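Local coordinates for carboxylesterase (Uncultured bacterium, PDB 5GMX), which hydrolyses carboxylic esters as a family VIII carboxylesterase and also shows hydrolytic activity toward oxyimino cephalosporins, at residues 80-90 with 169-177; 131-139 with 252-263. All blocks are in the same frame, centred on the assembly; numbering follows the deposited sequence.

Contact 1: residues 80-90 with 169-177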
loop_
_atom_site.group_PDB
_atom_site.type_symbol
_atom_site.label_atom_id
_atom_site.label_comp_id
_atom_site.label_asym_id
_atom_site.label_seq_id
_atom_site.Cartn_x
_atom_site.Cartn_y
_atom_site.Cartn_z
ATOM N N VAL A 80 -5.163 -1.470 8.461
ATOM C CA VAL A 80 -5.333 -2.396 9.579
ATOM C C VAL A 80 -5.155 -1.636 10.893
ATOM O O VAL A 80 -6.002 -1.731 11.794
ATOM C CB VAL A 80 -4.343 -3.576 9.530
ATOM C CG1 VAL A 80 -4.461 -4.412 10.802
ATOM C CG2 VAL A 80 -4.617 -4.440 8.319
ATOM N N VAL A 81 -4.090 -0.834 10.980
ATOM C CA VAL A 81 -3.807 -0.155 12.247
ATOM C C VAL A 81 -4.950 0.785 12.547
ATOM O O VAL A 81 -5.464 0.825 13.677
ATOM C CB VAL A 81 -2.469 0.617 12.227
ATOM C CG1 VAL A 81 -2.333 1.463 13.494
ATOM C CG2 VAL A 81 -1.303 -0.360 12.117
ATOM N N GLY A 82 -5.396 1.477 11.501
ATOM C CA GLY A 82 -6.485 2.411 11.628
ATOM C C GLY A 82 -7.729 1.749 12.173
ATOM O O GLY A 82 -8.390 2.289 13.071
ATOM N N VAL A 83 -8.034 0.559 11.655
ATOM C CA VAL A 83 -9.251 -0.126 12.073
ATOM C C VAL A 83 -9.091 -0.484 13.538
ATOM O O VAL A 83 -10.009 -0.273 14.347
ATOM C CB VAL A 83 -9.539 -1.381 11.220
ATOM C CG1 VAL A 83 -10.635 -2.239 11.856
ATOM C CG2 VAL A 83 -9.912 -0.967 9.790
ATOM N N LEU A 84 -7.900 -0.971 13.890
ATOM C CA LEU A 84 -7.677 -1.384 15.267
ATOM C C LEU A 84 -7.687 -0.166 16.175
ATOM O O LEU A 84 -8.100 -0.266 17.329
ATOM C CB LEU A 84 -6.355 -2.152 15.414
ATOM C CG LEU A 84 -6.335 -3.540 14.761
ATOM C CD1 LEU A 84 -4.934 -4.126 14.817
ATOM C CD2 LEU A 84 -7.340 -4.474 15.428
ATOM N N ALA A 85 -7.266 0.990 15.653
ATOM C CA ALA A 85 -7.277 2.171 16.496
ATOM C C ALA A 85 -8.727 2.581 16.706
ATOM O O ALA A 85 -9.110 3.025 17.793
ATOM C CB ALA A 85 -6.470 3.298 15.878
ATOM N N ASP A 86 -9.544 2.360 15.673
ATOM C CA ASP A 86 -10.938 2.787 15.703
ATOM C C ASP A 86 -11.721 1.935 16.693
ATOM O O ASP A 86 -12.684 2.405 17.284
ATOM C CB ASP A 86 -11.566 2.693 14.305
ATOM C CG ASP A 86 -12.944 3.348 14.230
ATOM O OD1 ASP A 86 -13.065 4.533 14.622
ATOM O OD2 ASP A 86 -13.906 2.673 13.788
ATOM N N GLU A 87 -11.288 0.691 16.885
ATOM C CA GLU A 87 -11.908 -0.206 17.863
ATOM C C GLU A 87 -11.424 0.059 19.293
ATOM O O GLU A 87 -11.918 -0.550 20.235
ATOM C CB GLU A 87 -11.619 -1.670 17.523
ATOM C CG GLU A 87 -12.161 -2.150 16.193
ATOM C CD GLU A 87 -11.659 -3.549 15.847
ATOM O OE1 GLU A 87 -10.973 -4.165 16.695
ATOM O OE2 GLU A 87 -11.936 -4.031 14.727
ATOM N N GLY A 88 -10.442 0.940 19.450
ATOM C CA GLY A 88 -9.949 1.301 20.769
ATOM C C GLY A 88 -8.791 0.454 21.279
ATOM O O GLY A 88 -8.416 0.550 22.447
ATOM N N LEU A 89 -8.207 -0.364 20.410
ATOM C CA LEU A 89 -7.094 -1.219 20.818
ATOM C C LEU A 89 -5.748 -0.494 20.698
ATOM O O LEU A 89 -4.783 -0.858 21.361
ATOM C CB LEU A 89 -7.075 -2.504 19.990
ATOM C CG LEU A 89 -8.247 -3.444 20.252
ATOM C CD1 LEU A 89 -8.235 -4.592 19.267
ATOM C CD2 LEU A 89 -8.181 -3.963 21.675
ATOM N N ILE A 90 -5.696 0.537 19.859
ATOM C CA ILE A 90 -4.467 1.304 19.665
ATOM C C ILE A 90 -4.708 2.796 19.845
ATOM O O ILE A 90 -5.654 3.342 19.285
ATOM C CB ILE A 90 -3.882 1.075 18.266
ATOM C CG1 ILE A 90 -3.592 -0.410 18.062
ATOM C CG2 ILE A 90 -2.634 1.943 18.060
ATOM C CD1 ILE A 90 -3.089 -0.767 16.666
ATOM N N ALA A 169 4.655 -1.811 11.689
ATOM C CA ALA A 169 3.230 -1.494 11.778
ATOM C C ALA A 169 2.435 -2.753 12.136
ATOM O O ALA A 169 1.628 -2.781 13.088
ATOM C CB ALA A 169 2.732 -0.905 10.459
ATOM N N GLY A 170 2.725 -3.808 11.385
ATOM C CA GLY A 170 2.053 -5.084 11.532
ATOM C C GLY A 170 2.265 -5.712 12.894
ATOM O O GLY A 170 1.364 -6.348 13.430
ATOM N N GLU A 171 3.458 -5.548 13.456
ATOM C CA GLU A 171 3.744 -6.146 14.749
ATOM C C GLU A 171 2.985 -5.407 15.838
ATOM O O GLU A 171 2.535 -6.023 16.812
ATOM C CB GLU A 171 5.243 -6.163 15.044
ATOM C CG GLU A 171 5.614 -6.837 16.368
ATOM C CD GLU A 171 5.206 -8.315 16.463
ATOM O OE1 GLU A 171 4.724 -8.898 15.466
ATOM O OE2 GLU A 171 5.370 -8.898 17.556
ATOM N N VAL A 172 2.819 -4.097 15.684
ATOM C CA VAL A 172 1.941 -3.410 16.635
ATOM C C VAL A 172 0.517 -3.988 16.568
ATOM O O VAL A 172 -0.103 -4.348 17.611
ATOM C CB VAL A 172 1.902 -1.899 16.373
ATOM C CG1 VAL A 172 0.844 -1.227 17.241
ATOM C CG2 VAL A 172 3.270 -1.297 16.641
ATOM N N ALA A 173 0.036 -4.126 15.330
ATOM C CA ALA A 173 -1.286 -4.706 15.086
ATOM C C ALA A 173 -1.455 -6.091 15.712
ATOM O O ALA A 173 -2.496 -6.383 16.302
ATOM C CB ALA A 173 -1.555 -4.780 13.585
ATOM N N ARG A 174 -0.430 -6.929 15.579
ATOM C CA ARG A 174 -0.462 -8.286 16.098
ATOM C C ARG A 174 -0.425 -8.279 17.611
ATOM O O ARG A 174 -1.079 -9.102 18.246
ATOM C CB ARG A 174 0.712 -9.111 15.558
ATOM C CG ARG A 174 0.658 -9.416 14.077
ATOM C CD ARG A 174 1.793 -10.347 13.655
ATOM N NE ARG A 174 1.681 -11.682 14.240
ATOM C CZ ARG A 174 2.529 -12.188 15.132
ATOM N NH1 ARG A 174 3.564 -11.472 15.550
ATOM N NH2 ARG A 174 2.348 -13.418 15.608
ATOM N N ARG A 175 0.346 -7.359 18.189
ATOM C CA ARG A 175 0.473 -7.319 19.644
ATOM C C ARG A 175 -0.829 -6.929 20.322
ATOM O O ARG A 175 -1.163 -7.491 21.370
ATOM C CB ARG A 175 1.571 -6.354 20.099
ATOM C CG ARG A 175 2.984 -6.759 19.729
ATOM C CD ARG A 175 3.452 -7.989 20.472
ATOM N NE ARG A 175 4.782 -8.394 20.017
ATOM C CZ ARG A 175 5.841 -8.518 20.810
ATOM N NH1 ARG A 175 5.728 -8.288 22.116
ATOM N NH2 ARG A 175 7.008 -8.892 20.301
ATOM N N VAL A 176 -1.579 -5.985 19.748
ATOM C CA VAL A 176 -2.824 -5.604 20.429
ATOM C C VAL A 176 -3.970 -6.581 20.160
ATOM O O VAL A 176 -5.060 -6.436 20.723
ATOM C CB VAL A 176 -3.300 -4.185 20.051
ATOM C CG1 VAL A 176 -2.192 -3.174 20.320
ATOM C CG2 VAL A 176 -3.769 -4.123 18.606
ATOM N N THR A 177 -3.738 -7.557 19.287
ATOM C CA THR A 177 -4.708 -8.631 19.086
ATOM C C THR A 177 -4.143 -9.967 19.600
ATOM O O THR A 177 -4.534 -11.040 19.145
ATOM C CB THR A 177 -5.121 -8.768 17.600
ATOM O OG1 THR A 177 -3.951 -8.902 16.786
ATOM C CG2 THR A 177 -5.909 -7.539 17.145
#

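Contact 2: residues 131-139 with 252-263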
loop_
_atom_site.group_PDB
_atom_site.type_symbol
_atom_site.label_atom_id
_atom_site.label_comp_id
_atom_site.label_asym_id
_atom_site.label_seq_id
_atom_site.Cartn_x
_atom_site.Cartn_y
_atom_site.Cartn_z
ATOM N N GLU A 131 19.264 -11.510 4.285
ATOM C CA GLU A 131 18.837 -12.320 3.152
ATOM C C GLU A 131 17.316 -12.204 3.007
ATOM O O GLU A 131 16.643 -11.719 3.913
ATOM C CB GLU A 131 19.241 -13.788 3.349
ATOM C CG GLU A 131 20.715 -14.028 3.667
ATOM C CD GLU A 131 21.654 -13.597 2.550
ATOM O OE1 GLU A 131 21.293 -13.754 1.364
ATOM O OE2 GLU A 131 22.763 -13.108 2.864
HETATM N N MSE A 132 16.779 -12.650 1.876
HETATM C CA MSE A 132 15.332 -12.674 1.668
HETATM C C MSE A 132 14.648 -13.607 2.668
HETATM O O MSE A 132 13.553 -13.318 3.190
HETATM C CB MSE A 132 15.010 -13.110 0.239
HETATM C CG MSE A 132 15.429 -12.113 -0.821
HETATM SE SE MSE A 132 14.319 -10.516 -0.735
HETATM C CE MSE A 132 15.190 -9.431 -2.120
ATOM N N ALA A 133 15.302 -14.734 2.932
ATOM C CA ALA A 133 14.802 -15.681 3.920
ATOM C C ALA A 133 14.619 -14.988 5.261
ATOM O O ALA A 133 13.694 -15.303 6.007
ATOM C CB ALA A 133 15.748 -16.871 4.058
ATOM N N ASP A 134 15.503 -14.037 5.555
ATOM C CA ASP A 134 15.406 -13.258 6.782
ATOM C C ASP A 134 14.122 -12.443 6.772
ATOM O O ASP A 134 13.437 -12.324 7.786
ATOM C CB ASP A 134 16.613 -12.335 6.936
ATOM C CG ASP A 134 17.914 -13.096 7.020
ATOM O OD1 ASP A 134 17.938 -14.151 7.691
ATOM O OD2 ASP A 134 18.910 -12.638 6.414
ATOM N N LEU A 135 13.793 -11.901 5.606
ATOM C CA LEU A 135 12.550 -11.162 5.434
ATOM C C LEU A 135 11.344 -12.045 5.723
ATOM O O LEU A 135 10.340 -11.577 6.271
ATOM C CB LEU A 135 12.454 -10.607 4.012
ATOM C CG LEU A 135 12.293 -9.104 3.842
ATOM C CD1 LEU A 135 13.359 -8.371 4.637
ATOM C CD2 LEU A 135 12.372 -8.746 2.366
ATOM N N TYR A 136 11.450 -13.326 5.377
ATOM C CA TYR A 136 10.292 -14.212 5.529
ATOM C C TYR A 136 10.089 -14.688 6.975
ATOM O O TYR A 136 9.022 -15.186 7.321
ATOM C CB TYR A 136 10.408 -15.409 4.583
ATOM C CG TYR A 136 10.628 -15.006 3.140
ATOM C CD1 TYR A 136 10.248 -13.747 2.685
ATOM C CD2 TYR A 136 11.223 -15.874 2.236
ATOM C CE1 TYR A 136 10.449 -13.371 1.378
ATOM C CE2 TYR A 136 11.424 -15.505 0.922
ATOM C CZ TYR A 136 11.036 -14.250 0.500
ATOM O OH TYR A 136 11.237 -13.862 -0.802
ATOM N N ASP A 137 11.098 -14.515 7.824
ATOM C CA ASP A 137 10.972 -14.910 9.226
ATOM C C ASP A 137 10.486 -13.725 10.059
ATOM O O ASP A 137 11.286 -12.905 10.522
ATOM C CB ASP A 137 12.306 -15.435 9.761
ATOM C CG ASP A 137 12.183 -16.087 11.143
ATOM O OD1 ASP A 137 11.265 -15.738 11.923
ATOM O OD2 ASP A 137 13.016 -16.969 11.448
ATOM N N TRP A 138 9.173 -13.663 10.267
ATOM C CA TRP A 138 8.519 -12.495 10.859
ATOM C C TRP A 138 9.050 -12.099 12.241
ATOM O O TRP A 138 9.475 -10.951 12.463
ATOM C CB TRP A 138 7.013 -12.740 10.956
ATOM C CG TRP A 138 6.266 -11.553 11.471
ATOM C CD1 TRP A 138 6.044 -11.224 12.778
ATOM C CD2 TRP A 138 5.655 -10.522 10.688
ATOM N NE1 TRP A 138 5.327 -10.055 12.855
ATOM C CE2 TRP A 138 5.078 -9.603 11.585
ATOM C CE3 TRP A 138 5.531 -10.293 9.313
ATOM C CZ2 TRP A 138 4.381 -8.471 11.154
ATOM C CZ3 TRP A 138 4.840 -9.166 8.884
ATOM C CH2 TRP A 138 4.273 -8.272 9.802
ATOM N N ASP A 139 9.001 -13.043 13.170
ATOM C CA ASP A 139 9.361 -12.774 14.559
ATOM C C ASP A 139 10.831 -12.393 14.701
ATOM O O ASP A 139 11.190 -11.563 15.535
ATOM C CB ASP A 139 9.039 -13.990 15.426
ATOM C CG ASP A 139 7.551 -14.314 15.437
ATOM O OD1 ASP A 139 6.737 -13.372 15.286
ATOM O OD2 ASP A 139 7.199 -15.507 15.591
ATOM N N ILE A 252 12.068 -10.511 -7.943
ATOM C CA ILE A 252 11.682 -11.196 -6.709
ATOM C C ILE A 252 10.159 -11.373 -6.623
ATOM O O ILE A 252 9.676 -12.330 -6.029
ATOM C CB ILE A 252 12.206 -10.452 -5.453
ATOM C CG1 ILE A 252 12.161 -11.368 -4.226
ATOM C CG2 ILE A 252 11.443 -9.152 -5.213
ATOM C CD1 ILE A 252 13.033 -12.599 -4.340
ATOM N N ALA A 253 9.412 -10.471 -7.251
ATOM C CA ALA A 253 7.960 -10.598 -7.328
ATOM C C ALA A 253 7.547 -11.899 -8.028
ATOM O O ALA A 253 6.484 -12.451 -7.745
ATOM C CB ALA A 253 7.365 -9.400 -8.050
ATOM N N ASN A 254 8.397 -12.386 -8.931
ATOM C CA ASN A 254 8.112 -13.597 -9.696
ATOM C C ASN A 254 8.538 -14.868 -8.962
ATOM O O ASN A 254 8.480 -15.967 -9.511
ATOM C CB ASN A 254 8.799 -13.525 -11.062
ATOM C CG ASN A 254 8.325 -12.337 -11.898
ATOM O OD1 ASN A 254 7.151 -11.957 -11.865
ATOM N ND2 ASN A 254 9.244 -11.743 -12.644
ATOM N N ASP A 255 8.952 -14.708 -7.711
ATOM C CA ASP A 255 9.366 -15.829 -6.882
ATOM C C ASP A 255 8.247 -16.199 -5.923
ATOM O O ASP A 255 7.690 -15.333 -5.250
ATOM C CB ASP A 255 10.662 -15.478 -6.140
ATOM C CG ASP A 255 11.115 -16.567 -5.181
ATOM O OD1 ASP A 255 11.898 -17.452 -5.587
ATOM O OD2 ASP A 255 10.685 -16.534 -4.010
ATOM N N ARG A 256 7.894 -17.482 -5.898
ATOM C CA ARG A 256 6.763 -17.960 -5.107
ATOM C C ARG A 256 6.970 -17.736 -3.614
ATOM O O ARG A 256 6.022 -17.409 -2.907
ATOM C CB ARG A 256 6.490 -19.448 -5.392
ATOM C CG ARG A 256 5.551 -20.140 -4.398
ATOM C CD ARG A 256 4.124 -19.560 -4.388
ATOM N NE ARG A 256 3.374 -20.019 -3.216
ATOM C CZ ARG A 256 2.286 -19.422 -2.728
ATOM N NH1 ARG A 256 1.800 -18.326 -3.301
ATOM N NH2 ARG A 256 1.693 -19.911 -1.648
ATOM N N ALA A 257 8.200 -17.908 -3.133
ATOM C CA ALA A 257 8.476 -17.747 -1.705
ATOM C C ALA A 257 8.179 -16.317 -1.258
ATOM O O ALA A 257 7.672 -16.088 -0.159
ATOM C CB ALA A 257 9.925 -18.123 -1.384
ATOM N N TRP A 258 8.477 -15.363 -2.128
ATOM C CA TRP A 258 8.173 -13.961 -1.858
ATOM C C TRP A 258 6.659 -13.764 -1.724
ATOM O O TRP A 258 6.177 -13.237 -0.720
ATOM C CB TRP A 258 8.758 -13.082 -2.970
ATOM C CG TRP A 258 8.290 -11.649 -3.000
ATOM C CD1 TRP A 258 7.261 -11.142 -3.742
ATOM C CD2 TRP A 258 8.865 -10.534 -2.297
ATOM N NE1 TRP A 258 7.146 -9.788 -3.532
ATOM C CE2 TRP A 258 8.121 -9.389 -2.652
ATOM C CE3 TRP A 258 9.928 -10.395 -1.396
ATOM C CZ2 TRP A 258 8.401 -8.126 -2.136
ATOM C CZ3 TRP A 258 10.207 -9.137 -0.884
ATOM C CH2 TRP A 258 9.449 -8.018 -1.261
ATOM N N ARG A 259 5.909 -14.234 -2.712
ATOM C CA ARG A 259 4.455 -14.099 -2.691
ATOM C C ARG A 259 3.803 -14.825 -1.504
ATOM O O ARG A 259 2.790 -14.374 -0.980
ATOM C CB ARG A 259 3.864 -14.617 -4.003
ATOM C CG ARG A 259 4.381 -13.871 -5.213
ATOM C CD ARG A 259 3.600 -14.213 -6.470
ATOM N NE ARG A 259 3.705 -15.619 -6.825
ATOM C CZ ARG A 259 4.645 -16.113 -7.621
ATOM N NH1 ARG A 259 5.565 -15.307 -8.133
ATOM N NH2 ARG A 259 4.674 -17.410 -7.894
ATOM N N ALA A 260 4.386 -15.939 -1.081
ATOM C CA ALA A 260 3.802 -16.748 -0.015
ATOM C C ALA A 260 4.006 -16.105 1.354
ATOM O O ALA A 260 3.218 -16.324 2.275
ATOM C CB ALA A 260 4.394 -18.169 -0.028
ATOM N N ALA A 261 5.067 -15.315 1.480
ATOM C CA ALA A 261 5.439 -14.712 2.758
ATOM C C ALA A 261 4.559 -13.525 3.114
ATOM O O ALA A 261 3.705 -13.123 2.341
ATOM C CB ALA A 261 6.906 -14.278 2.724
ATOM N N GLU A 262 4.775 -12.952 4.288
ATOM C CA GLU A 262 4.124 -11.692 4.610
ATOM C C GLU A 262 5.173 -10.590 4.745
ATOM O O GLU A 262 5.920 -10.537 5.716
ATOM C CB GLU A 262 3.274 -11.816 5.872
ATOM C CG GLU A 262 2.081 -12.726 5.654
ATOM C CD GLU A 262 1.020 -12.587 6.724
ATOM O OE1 GLU A 262 0.047 -13.380 6.692
ATOM O OE2 GLU A 262 1.138 -11.673 7.569
ATOM N N VAL A 263 5.252 -9.751 3.717
ATOM C CA VAL A 263 6.142 -8.594 3.708
ATOM C C VAL A 263 5.294 -7.382 3.368
ATOM O O VAL A 263 5.323 -6.891 2.238
ATOM C CB VAL A 263 7.288 -8.747 2.681
ATOM C CG1 VAL A 263 8.351 -7.669 2.894
ATOM C CG2 VAL A 263 7.929 -10.124 2.803
HETATM O O HOH W 1 7.837 -11.897 7.245
HETATM O O HOH W 2 6.362 -14.286 6.304
HETATM O O HOH W 3 12.679 -15.644 -2.041
#

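Contact 1: residues 80-90 with 169-177
Ala-173 packs on Leu-84, and Val-176 on Leu-84 and Leu-89; the flat groups of 169-177, the guanidinium groups of Arg-174 and Arg-175, lie elsewhere on the helix, each taking Glu-171 at an edge and in plane. Arg-174 NH1 meets the syn lone pair of Glu-171 OE1 at 2.8 Å, whereas Arg-175 NE reaches Glu-171 OE2 at 2.6 Å on the anti side, tilted 32° from the carboxylate plane. Arg-175 has a second acid in Glu-102. The interface itself is apolar, with no hydrogen bond across it: Leu-84 pushes CD1 against Ala-173 CB at 3.7 Å, while its CD2 reaches Thr-177 CG2, the two side chains crossing at about a right angle. This is a helix-helix pairing in the helical part of a beta-lactamase-like fold; helix 72-86 starts just after Ser-71, the probable nucleophile of an SxxK pattern. The axes of 80-86 and 169-175 approach to 9.8 Å at 32°, and Ala-173 CB meets both Val-80 CG1 and Leu-84 CD1. Gly-88, with positive phi, ends the helix in a Schellman motif, and the chain then brings Leu-89 and Ile-90 back to the partner. Val-176 turns CG1 beside its backbone N (chi1 -55°), which leaves CG2 between N and the carbonyl carbon, 3.8 Å from Ile-90 CG1. Ile-90 CD1 also touches Val-172 CG1 at 4.0 Å, and Val-113 and Leu-116 pack beside this pair.

Contact 2: residues 131-139 with 252-263
Tyr-136 lays one ring face over Ala-257 O, offset toward the rim; the opposite face carries Met-132 O of its own helix, 3.3 Å above the centre. Ala-261 CB comes in obliquely, 3.4 Å from Tyr-136 CD1. With CG beside the backbone N (chi1 -54°), the phenol reaches across to Trp-258, and Tyr-136 OH lies in the indole plane at its edge, 3.8 Å from Trp-258 CE3, and comes within 3.2 Å of Trp-258 CA. Leu-135 CD2 is at the indole edge too, 3.9 Å from Trp-258 CZ3. Selenomethionine Met-132, bent at chi2, brings SE obliquely to the six-membered ring of Trp-258, 5.4 Å from its centroid: a Met-aromatic contact. Ile-252 CG2 lies over the centre of one indole face. Trp-258, hydrogen-bonded through NE1 to Asn-68, touches Leu-248, which lines the pocket of the bound phenylmethanesulfonic acid, so the contact lies close to that pocket. Two waters link Leu-135 O to Glu-262 O and Tyr-136 O to Glu-262 N. Water 3 sits 2.6 Å from Tyr-136 OH and donates to Asp-255 OD2, which also caps helix 256-260 through Trp-258 N. Direct contact is thus apolar and ring packing, and the hydrogen bonding between the segments runs through water.

Overall arrangement
From the N terminus, the chain first lays down 80-90 at the end of helix 72-86, then 131-139, and only afterwards returns to the first with 169-177. Contact 1 thus closes a loop of 78 residues that contains 131-139. That segment waits for 252-263, so contact 2 closes a second loop, of 112 residues, which holds 169-177 inside it. The two loops cross rather than nest. Contact 1 ties the C-terminal half of helix 72-86 and the turn after it to helix 165-175, and contact 2 joins the short helices 132-136 and 256-260 near the ligand pocket. Their centres are 23 Å apart, yet they touch: Trp-138 NE1, on helix 138-146, is 2.9 Å from Glu-171 OE1, a probable hydrogen bond to helix 165-175.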